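Side-chain contacts in MlnE (Bacillus amyloliquefaciens subsp. plantarum, PDB 5D2E), which provides the N-terminal, NADP-binding B-type ketoreductase of a macrolactin polyketide assembly line and probably reduces keto groups of the growing chain: residues V330-D333 with K338-D341; P59-C64 with Q160-N165; Y292-A297 with E321-E326. All coordinates share one frame; numbering follows the deposited sequence.

From the N terminus, interaction 2 comes first: it brings strand 60-64 and the end of helix 141-164 together, closing a loop of 95 residues in the first Rossmann-like half of the chain. Interaction 3 follows in the KR domain, where 23 residues separate the end of helix 284-296 from the turn after helix 311-321. Interaction 1 begins a few residues on and closes a short loop between strand 326-329 and helix 337-351, beside the bound NADP. The three loops run in series, with no nesting or crossing. Interactions 1 and 3 flank strand 326-329, while interaction 2 lies across the molecule, its centre about 54 Å from that of interaction 3.

Interaction 1 (V330-D333 with K338-D341); sequences VPAD and KETD. With NAP (NADP nicotinamide-adenine-dinucleotide phosphate), chain B.
E339 reaches from the first turns of helix 337-351 to the backbone of D333, where its OE1 accepts the amide hydrogen of D333 N at 2.9 Å. The bond is nearly straight, with an angle at the hydrogen of 174°, but the donor stands well above the carboxylate plane, 48° out of it. The same oxygen rests against the neighbouring backbone, 3.6 Å from A332 CA, and against the side chain of D333, with E339 OE1 and D333 CB 3.8 Å apart. The extended chain beyond CG carries the glutamate carboxylate across to the loop. T340, next on the helix, approaches D333 more loosely, and its OG1 is hydrogen-bonded to I334 O.

On the far side of the loop lies the adenine of NADP. A chi1 of 179° swings the D333 carboxylate away from the helix, and its OD1 accepts a hydrogen bond from N6A of the cofactor at 2.9 Å. A332 O lies 3.3 Å from C2A, at the rim of the same ring. S335 OG also bonds to D333 OD1 and thereby steadies the carboxylate. Further out, T340 packs on W390, L391 and A394 of helix 386-394, and A332 is tied by backbone bonds to G305, just after strand 300-304.

An acidic residue after the third strand, facing the adenine amino group, is a familiar feature of short-chain dehydrogenase/reductase folds. The two acids divide the work: D333 reads the exocyclic amine, whereas E339 holds the backbone that presents it. Their outer oxygens, D333 OD2 and E339 OE2, stay 5.3 Å apart, and the nearby R306 may offset some of the negative charge. If D333 is ionised, as is likely, its carboxylate can only accept, which would suit an amino group at this position of the base.

Interaction 2 (P59-C64 with Q160-N165); sequences PILFFC and QAFMAN
The backbones at L61 on strand 60-64 and F162 near the end of helix 141-164 keep a wide spacing, 12.1 Å between their CA atoms, and long side chains fill the distance. L61 and F162 reach toward each other from strand and helix: the methyl CD2 of L61 lies 3.7 Å from CZ, the para carbon of F162. L61 holds its CG opposite the backbone N (chi1 173°), which carries the branch out from the strand toward the helix. F63, two residues along the strand, points to the same side. Its CZ is 4.2 Å from F162 CZ, which sits at the edge of the F63 ring, near its plane. F162 therefore serves both strand residues with a single carbon, approached obliquely by each, and there is no ring stacking. No hydrogen bond crosses the contact.

The layout is that of a Rossmann-like domain, a helix laid over a parallel sheet in which strand 60-64 runs between strands 84-89 and 127-133. This is the non-cofactor half of the ketoreductase, commonly termed its structural subdomain, and the contact is part of its apolar core. Alternation along the strand sends I60 and F62 to the other face, where the F62 ring meets that of Y86. Around the contact, L61 also touches I85, V87 and I128, F63 touches L114 and I128, and F162 is flanked by C115 of helix 108-120 and by L167.

Behind F162 the helix ends at A164, and N165 turns its amide back on the last turn: N165 ND2 makes a weak bond to A161 O (2.9 Å, 120°) and a hydrogen bond to D112 OD1. At the preceding turn Q160 NE2 bonds to the carbonyls of I369 and K372 in the KR domain.

Interaction 3 (Y292-A297 with E321-E326); sequences YLAKQA and ENLGAE
L323 lies with its two branches divided between A294 and K295 at the end of helix 284-296. Its CB meets A294 CB at 4.0 Å, and CD1 extends over the same methyl at 4.1 Å. CD2 turns instead to the aliphatic part of the lysine, 4.1 Å from K295 CG and 4.2 Å from K295 CE. The K295 chain is extended beyond CG, so its methylenes pass the leucine at a slant and both CG and CE can touch one methyl. Setting CG anti to its own carbonyl carbon (chi1 -68°) directs the leucine branches to this surface.

Just beyond the turn, A325 faces A294, their CB atoms 4.2 Å apart. The A294 methyl is thus met by both residues that bracket G324. That glycine, with phi 113°, completes a Schellman motif at the end of helix 311-321 and lets the chain leave the helix toward A325. The side-chain contacts are apolar and no hydrogen bond crosses; the carbonyl oxygens A294 O and L323 O come within 3.6 Å.

In this Rossmann fold, helices 284-296 and 311-321 lie side by side on one face of the parallel sheet. From the turn the chain enters strand 326-329, where E326 makes backbone bonds with L301 of strand 300-304 and V299 just before it, and Y292 OH reaches Q485 on helix 477-488.

Interaction 1 (V330-D333 with K338-D341)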
loop_
_atom_site.group_PDB
_atom_site.type_symbol
_atom_site.label_atom_id
_atom_site.label_comp_id
_atom_site.label_asym_id
_atom_site.label_seq_id
_atom_site.Cartn_x
_atom_site.Cartn_y
_atom_site.Cartn_z
ATOM N N VAL A 330 -8.829 -13.623 21.291
ATOM C CA VAL A 330 -8.230 -14.831 20.815
ATOM C C VAL A 330 -6.879 -14.469 20.225
ATOM O O VAL A 330 -6.826 -13.825 19.153
ATOM C CB VAL A 330 -9.166 -15.455 19.746
ATOM C CG1 VAL A 330 -8.538 -16.668 19.116
ATOM C CG2 VAL A 330 -10.547 -15.784 20.350
ATOM N N PRO A 331 -5.778 -14.852 20.921
ATOM C CA PRO A 331 -4.411 -14.599 20.451
ATOM C C PRO A 331 -4.125 -15.320 19.128
ATOM O O PRO A 331 -4.456 -16.478 18.974
ATOM C CB PRO A 331 -3.516 -15.165 21.552
ATOM C CG PRO A 331 -4.384 -15.383 22.708
ATOM C CD PRO A 331 -5.781 -15.529 22.237
ATOM N N ALA A 332 -3.512 -14.606 18.182
ATOM C CA ALA A 332 -3.117 -15.202 16.913
ATOM C C ALA A 332 -2.210 -14.231 16.188
ATOM O O ALA A 332 -2.351 -13.002 16.324
ATOM C CB ALA A 332 -4.311 -15.551 16.051
ATOM N N ASP A 333 -1.255 -14.778 15.466
ATOM C CA ASP A 333 -0.393 -13.971 14.620
ATOM C C ASP A 333 -0.990 -14.113 13.200
ATOM O O ASP A 333 -0.806 -15.110 12.533
ATOM C CB ASP A 333 1.042 -14.441 14.701
ATOM C CG ASP A 333 1.951 -13.649 13.834
ATOM O OD1 ASP A 333 1.424 -12.932 12.946
ATOM O OD2 ASP A 333 3.188 -13.783 13.997
ATOM N N LYS A 338 -1.466 -20.506 8.727
ATOM C CA LYS A 338 -2.193 -21.560 9.490
ATOM C C LYS A 338 -2.840 -21.068 10.738
ATOM O O LYS A 338 -3.852 -21.631 11.175
ATOM C CB LYS A 338 -1.288 -22.728 9.811
ATOM C CG LYS A 338 -1.029 -23.553 8.569
ATOM C CD LYS A 338 0.227 -24.369 8.732
ATOM C CE LYS A 338 0.279 -25.480 7.697
ATOM N NZ LYS A 338 1.496 -26.269 7.991
ATOM N N GLU A 339 -2.282 -20.020 11.336
ATOM C CA GLU A 339 -2.905 -19.452 12.521
ATOM C C GLU A 339 -4.180 -18.733 12.135
ATOM O O GLU A 339 -5.195 -18.823 12.833
ATOM C CB GLU A 339 -1.980 -18.515 13.283
ATOM C CG GLU A 339 -0.783 -19.230 13.922
ATOM C CD GLU A 339 -0.107 -18.425 15.019
ATOM O OE1 GLU A 339 -0.756 -17.611 15.748
ATOM O OE2 GLU A 339 1.110 -18.584 15.117
ATOM N N THR A 340 -4.136 -18.023 11.009
ATOM C CA THR A 340 -5.289 -17.291 10.538
ATOM C C THR A 340 -6.386 -18.279 10.120
ATOM O O THR A 340 -7.573 -18.048 10.375
ATOM C CB THR A 340 -4.886 -16.350 9.404
ATOM O OG1 THR A 340 -4.027 -15.332 9.930
ATOM C CG2 THR A 340 -6.106 -15.648 8.813
ATOM N N ASP A 341 -5.997 -19.373 9.486
ATOM C CA ASP A 341 -6.956 -20.387 9.121
ATOM C C ASP A 341 -7.628 -20.985 10.376
ATOM O O ASP A 341 -8.871 -21.100 10.437
ATOM C CB ASP A 341 -6.280 -21.482 8.315
ATOM C CG ASP A 341 -7.300 -22.355 7.535
ATOM O OD1 ASP A 341 -8.345 -21.834 7.029
ATOM O OD2 ASP A 341 -7.030 -23.569 7.415
HETATM P PA NAP B . -1.942 -0.222 17.820
HETATM O O1A NAP B . -2.669 0.266 19.102
HETATM O O2A NAP B . -0.506 -0.716 17.825
HETATM O O5B NAP B . -2.842 -1.475 17.365
HETATM C C5B NAP B . -2.361 -2.339 16.344
HETATM C C4B NAP B . -2.561 -3.719 16.918
HETATM O O4B NAP B . -2.099 -4.672 15.936
HETATM C C3B NAP B . -1.746 -4.017 18.207
HETATM O O3B NAP B . -2.620 -4.175 19.329
HETATM C C2B NAP B . -1.044 -5.352 17.912
HETATM O O2B NAP B . -1.132 -6.225 19.003
HETATM C C1B NAP B . -1.783 -5.849 16.647
HETATM N N9A NAP B . -0.972 -6.668 15.757
HETATM C C8A NAP B . 0.249 -6.349 15.177
HETATM N N7A NAP B . 0.738 -7.406 14.440
HETATM C C5A NAP B . -0.204 -8.370 14.483
HETATM C C6A NAP B . -0.339 -9.707 13.951
HETATM N N6A NAP B . 0.667 -10.174 13.142
HETATM N N1A NAP B . -1.470 -10.463 14.316
HETATM C C2A NAP B . -2.419 -9.934 15.110
HETATM N N3A NAP B . -2.353 -8.684 15.645
HETATM C C4A NAP B . -1.308 -7.892 15.383
HETATM O O3 NAP B . -2.071 0.887 16.632
HETATM P PN NAP B . -3.372 1.793 16.282
HETATM O O1N NAP B . -3.036 3.262 16.468
HETATM O O2N NAP B . -4.549 1.060 16.872
HETATM O O5D NAP B . -3.584 1.642 14.686
HETATM C C5D NAP B . -4.328 0.465 14.259
HETATM C C4D NAP B . -4.345 0.321 12.730
HETATM O O4D NAP B . -4.748 1.518 12.082
HETATM C C3D NAP B . -2.925 0.018 12.234
HETATM O O3D NAP B . -2.992 -1.006 11.257
HETATM C C2D NAP B . -2.416 1.333 11.673
HETATM O O2D NAP B . -1.402 1.144 10.646
HETATM C C1D NAP B . -3.713 2.055 11.206
HETATM N N1N NAP B . -3.527 3.527 11.275
HETATM C C2N NAP B . -3.515 4.194 12.487
HETATM C C3N NAP B . -3.334 5.583 12.618
HETATM C C7N NAP B . -3.343 6.303 13.995
HETATM O O7N NAP B . -3.114 7.513 14.072
HETATM N N7N NAP B . -3.620 5.673 15.146
HETATM C C4N NAP B . -3.119 6.309 11.437
HETATM C C5N NAP B . -3.087 5.628 10.213
HETATM C C6N NAP B . -3.315 4.241 10.145
HETATM P P2B NAP B . -0.075 -7.450 19.294
HETATM O O1X NAP B . 1.328 -6.873 19.425
HETATM O O2X NAP B . -0.615 -8.137 20.590
HETATM O O3X NAP B . -0.165 -8.350 18.093
#

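Interaction 2 (P59-C64 with Q160-N165)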
loop_
_atom_site.group_PDB
_atom_site.type_symbol
_atom_site.label_atom_id
_atom_site.label_comp_id
_atom_site.label_asym_id
_atom_site.label_seq_id
_atom_site.Cartn_x
_atom_site.Cartn_y
_atom_site.Cartn_z
ATOM N N PRO A 59 25.430 7.411 -18.276
ATOM C CA PRO A 59 25.216 5.972 -18.316
ATOM C C PRO A 59 23.805 5.593 -17.802
ATOM O O PRO A 59 23.219 6.265 -16.962
ATOM C CB PRO A 59 26.322 5.422 -17.439
ATOM C CG PRO A 59 27.401 6.500 -17.447
ATOM C CD PRO A 59 26.608 7.767 -17.470
ATOM N N ILE A 60 23.259 4.603 -18.453
ATOM C CA ILE A 60 21.981 3.990 -18.136
ATOM C C ILE A 60 22.242 2.595 -17.519
ATOM O O ILE A 60 23.077 1.811 -18.053
ATOM C CB ILE A 60 21.200 3.802 -19.424
ATOM C CG1 ILE A 60 20.939 5.146 -20.065
ATOM C CG2 ILE A 60 19.914 2.985 -19.171
ATOM C CD1 ILE A 60 20.496 4.993 -21.525
ATOM N N LEU A 61 21.563 2.272 -16.425
ATOM C CA LEU A 61 21.721 1.007 -15.734
ATOM C C LEU A 61 20.353 0.329 -15.745
ATOM O O LEU A 61 19.389 0.901 -15.271
ATOM C CB LEU A 61 22.186 1.261 -14.300
ATOM C CG LEU A 61 22.227 0.053 -13.402
ATOM C CD1 LEU A 61 23.197 -0.998 -13.915
ATOM C CD2 LEU A 61 22.668 0.515 -12.006
ATOM N N PHE A 62 20.282 -0.895 -16.261
ATOM C CA PHE A 62 19.043 -1.602 -16.490
ATOM C C PHE A 62 19.128 -2.910 -15.825
ATOM O O PHE A 62 20.031 -3.703 -16.145
ATOM C CB PHE A 62 18.926 -1.808 -18.041
ATOM C CG PHE A 62 17.534 -2.135 -18.557
ATOM C CD1 PHE A 62 16.910 -3.310 -18.213
ATOM C CD2 PHE A 62 16.867 -1.261 -19.383
ATOM C CE1 PHE A 62 15.646 -3.637 -18.667
ATOM C CE2 PHE A 62 15.566 -1.571 -19.862
ATOM C CZ PHE A 62 14.970 -2.765 -19.483
ATOM N N PHE A 63 18.165 -3.200 -14.938
ATOM C CA PHE A 63 18.065 -4.447 -14.222
ATOM C C PHE A 63 16.904 -5.216 -14.845
ATOM O O PHE A 63 15.794 -4.669 -14.961
ATOM C CB PHE A 63 17.723 -4.202 -12.746
ATOM C CG PHE A 63 18.807 -3.524 -11.923
ATOM C CD1 PHE A 63 19.898 -4.218 -11.493
ATOM C CD2 PHE A 63 18.694 -2.188 -11.558
ATOM C CE1 PHE A 63 20.865 -3.627 -10.733
ATOM C CE2 PHE A 63 19.682 -1.558 -10.805
ATOM C CZ PHE A 63 20.766 -2.311 -10.369
ATOM N N CYS A 64 17.130 -6.489 -15.188
ATOM C CA CYS A 64 16.101 -7.312 -15.846
ATOM C C CYS A 64 16.356 -8.713 -15.409
ATOM O O CYS A 64 17.486 -9.086 -15.130
ATOM C CB CYS A 64 16.200 -7.174 -17.391
ATOM S SG CYS A 64 14.738 -7.855 -18.287
ATOM N N GLN A 160 19.737 1.050 -0.746
ATOM C CA GLN A 160 20.645 1.085 0.340
ATOM C C GLN A 160 22.106 1.014 -0.147
ATOM O O GLN A 160 22.957 1.753 0.338
ATOM C CB GLN A 160 20.323 0.013 1.331
ATOM C CG GLN A 160 20.882 0.310 2.687
ATOM C CD GLN A 160 20.486 -0.740 3.729
ATOM O OE1 GLN A 160 20.983 -1.863 3.687
ATOM N NE2 GLN A 160 19.674 -0.332 4.724
ATOM N N ALA A 161 22.389 0.081 -1.048
ATOM C CA ALA A 161 23.727 -0.069 -1.621
ATOM C C ALA A 161 24.115 1.182 -2.358
ATOM O O ALA A 161 25.284 1.623 -2.233
ATOM C CB ALA A 161 23.779 -1.265 -2.569
ATOM N N PHE A 162 23.198 1.746 -3.178
ATOM C CA PHE A 162 23.563 2.946 -3.923
ATOM C C PHE A 162 23.948 4.083 -2.989
ATOM O O PHE A 162 24.882 4.839 -3.306
ATOM C CB PHE A 162 22.455 3.462 -4.811
ATOM C CG PHE A 162 22.271 2.686 -6.096
ATOM C CD1 PHE A 162 22.960 1.505 -6.338
ATOM C CD2 PHE A 162 21.326 3.132 -7.027
ATOM C CE1 PHE A 162 22.783 0.835 -7.536
ATOM C CE2 PHE A 162 21.131 2.443 -8.196
ATOM C CZ PHE A 162 21.875 1.296 -8.432
ATOM N N MET A 163 23.220 4.227 -1.877
ATOM C CA MET A 163 23.533 5.359 -0.992
ATOM C C MET A 163 24.810 5.071 -0.245
ATOM O O MET A 163 25.647 5.983 -0.083
ATOM C CB MET A 163 22.357 5.702 -0.089
ATOM C CG MET A 163 21.236 6.320 -0.932
ATOM S SD MET A 163 19.819 6.902 0.050
ATOM C CE MET A 163 19.267 5.300 0.555
ATOM N N ALA A 164 24.982 3.825 0.201
ATOM C CA ALA A 164 26.134 3.517 0.991
ATOM C C ALA A 164 27.413 3.667 0.196
ATOM O O ALA A 164 28.443 4.038 0.750
ATOM C CB ALA A 164 26.071 2.109 1.568
ATOM N N ASN A 165 27.384 3.315 -1.087
ATOM C CA ASN A 165 28.573 3.386 -1.948
ATOM C C ASN A 165 28.637 4.672 -2.758
ATOM O O ASN A 165 29.487 4.820 -3.627
ATOM C CB ASN A 165 28.574 2.164 -2.884
ATOM C CG ASN A 165 28.695 0.871 -2.112
ATOM O OD1 ASN A 165 29.620 0.715 -1.368
ATOM N ND2 ASN A 165 27.704 0.038 -2.154
#

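Interaction 3 (Y292-A297 with E321-E326)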
loop_
_atom_site.group_PDB
_atom_site.type_symbol
_atom_site.label_atom_id
_atom_site.label_comp_id
_atom_site.label_asym_id
_atom_site.label_seq_id
_atom_site.Cartn_x
_atom_site.Cartn_y
_atom_site.Cartn_z
ATOM N N TYR A 292 -17.598 0.969 19.360
ATOM C CA TYR A 292 -18.515 1.556 18.401
ATOM C C TYR A 292 -19.501 0.546 17.851
ATOM O O TYR A 292 -20.750 0.804 17.815
ATOM C CB TYR A 292 -17.726 2.189 17.267
ATOM C CG TYR A 292 -18.591 2.872 16.216
ATOM C CD1 TYR A 292 -19.162 4.114 16.469
ATOM C CD2 TYR A 292 -18.830 2.277 14.994
ATOM C CE1 TYR A 292 -19.933 4.753 15.535
ATOM C CE2 TYR A 292 -19.605 2.932 14.036
ATOM C CZ TYR A 292 -20.140 4.172 14.315
ATOM O OH TYR A 292 -20.942 4.836 13.390
ATOM N N LEU A 293 -18.986 -0.622 17.496
ATOM C CA LEU A 293 -19.836 -1.701 16.930
ATOM C C LEU A 293 -20.763 -2.345 17.997
ATOM O O LEU A 293 -21.899 -2.722 17.718
ATOM C CB LEU A 293 -18.999 -2.792 16.342
ATOM C CG LEU A 293 -18.139 -2.447 15.090
ATOM C CD1 LEU A 293 -17.654 -3.735 14.427
ATOM C CD2 LEU A 293 -18.923 -1.580 14.118
ATOM N N ALA A 294 -20.241 -2.510 19.197
ATOM C CA ALA A 294 -21.041 -3.005 20.331
ATOM C C ALA A 294 -22.223 -2.085 20.653
ATOM O O ALA A 294 -23.272 -2.565 21.039
ATOM C CB ALA A 294 -20.155 -3.163 21.548
ATOM N N LYS A 295 -22.078 -0.779 20.428
ATOM C CA LYS A 295 -23.150 0.124 20.642
ATOM C C LYS A 295 -24.218 0.120 19.552
ATOM O O LYS A 295 -25.328 0.538 19.795
ATOM C CB LYS A 295 -22.587 1.488 20.796
ATOM C CG LYS A 295 -21.743 1.584 22.033
ATOM C CD LYS A 295 -21.263 3.011 22.147
ATOM C CE LYS A 295 -20.064 3.075 23.042
ATOM N NZ LYS A 295 -19.605 4.467 22.985
ATOM N N GLN A 296 -23.907 -0.388 18.373
ATOM C CA GLN A 296 -24.892 -0.428 17.292
ATOM C C GLN A 296 -25.878 -1.563 17.441
ATOM O O GLN A 296 -26.977 -1.485 16.953
ATOM C CB GLN A 296 -24.186 -0.569 15.922
ATOM C CG GLN A 296 -23.565 0.724 15.435
ATOM C CD GLN A 296 -23.017 0.643 13.978
ATOM O OE1 GLN A 296 -22.835 -0.433 13.409
ATOM N NE2 GLN A 296 -22.760 1.797 13.391
ATOM N N ALA A 297 -25.491 -2.655 18.058
ATOM C CA ALA A 297 -26.358 -3.800 18.072
ATOM C C ALA A 297 -25.752 -4.799 18.990
ATOM O O ALA A 297 -24.585 -4.680 19.358
ATOM C CB ALA A 297 -26.506 -4.383 16.671
ATOM N N GLU A 321 -18.841 -6.479 26.977
ATOM C CA GLU A 321 -20.002 -7.259 27.413
ATOM C C GLU A 321 -20.946 -6.349 28.178
ATOM O O GLU A 321 -22.162 -6.525 28.077
ATOM C CB GLU A 321 -19.609 -8.497 28.207
ATOM C CG GLU A 321 -18.730 -9.383 27.403
ATOM C CD GLU A 321 -18.821 -10.883 27.688
ATOM O OE1 GLU A 321 -18.792 -11.248 28.878
ATOM O OE2 GLU A 321 -18.828 -11.710 26.700
ATOM N N ASN A 322 -20.453 -5.302 28.832
ATOM C CA ASN A 322 -21.393 -4.399 29.446
ATOM C C ASN A 322 -22.202 -3.653 28.436
ATOM O O ASN A 322 -23.221 -3.117 28.801
ATOM C CB ASN A 322 -20.771 -3.383 30.397
ATOM C CG ASN A 322 -20.160 -4.026 31.622
ATOM O OD1 ASN A 322 -20.313 -5.236 31.909
ATOM N ND2 ASN A 322 -19.381 -3.250 32.288
ATOM N N LEU A 323 -21.739 -3.536 27.196
ATOM C CA LEU A 323 -22.494 -2.799 26.173
ATOM C C LEU A 323 -23.480 -3.717 25.401
ATOM O O LEU A 323 -24.125 -3.301 24.433
ATOM C CB LEU A 323 -21.526 -2.109 25.182
ATOM C CG LEU A 323 -20.657 -0.965 25.688
ATOM C CD1 LEU A 323 -19.485 -0.727 24.781
ATOM C CD2 LEU A 323 -21.393 0.319 25.918
ATOM N N GLY A 324 -23.559 -4.975 25.769
ATOM C CA GLY A 324 -24.492 -5.834 25.123
ATOM C C GLY A 324 -23.832 -6.898 24.314
ATOM O O GLY A 324 -24.501 -7.831 23.933
ATOM N N ALA A 325 -22.521 -6.799 24.062
ATOM C CA ALA A 325 -21.876 -7.765 23.201
ATOM C C ALA A 325 -21.512 -9.020 23.924
ATOM O O ALA A 325 -21.411 -9.063 25.141
ATOM C CB ALA A 325 -20.622 -7.178 22.584
ATOM N N GLU A 326 -21.253 -10.045 23.150
ATOM C CA GLU A 326 -20.489 -11.158 23.624
ATOM C C GLU A 326 -19.073 -10.958 22.988
ATOM O O GLU A 326 -18.985 -10.612 21.821
ATOM C CB GLU A 326 -21.176 -12.385 23.121
ATOM C CG GLU A 326 -20.566 -13.678 23.550
ATOM C CD GLU A 326 -21.466 -14.860 23.148
ATOM O OE1 GLU A 326 -22.671 -14.675 22.880
ATOM O OE2 GLU A 326 -20.959 -15.981 23.117
#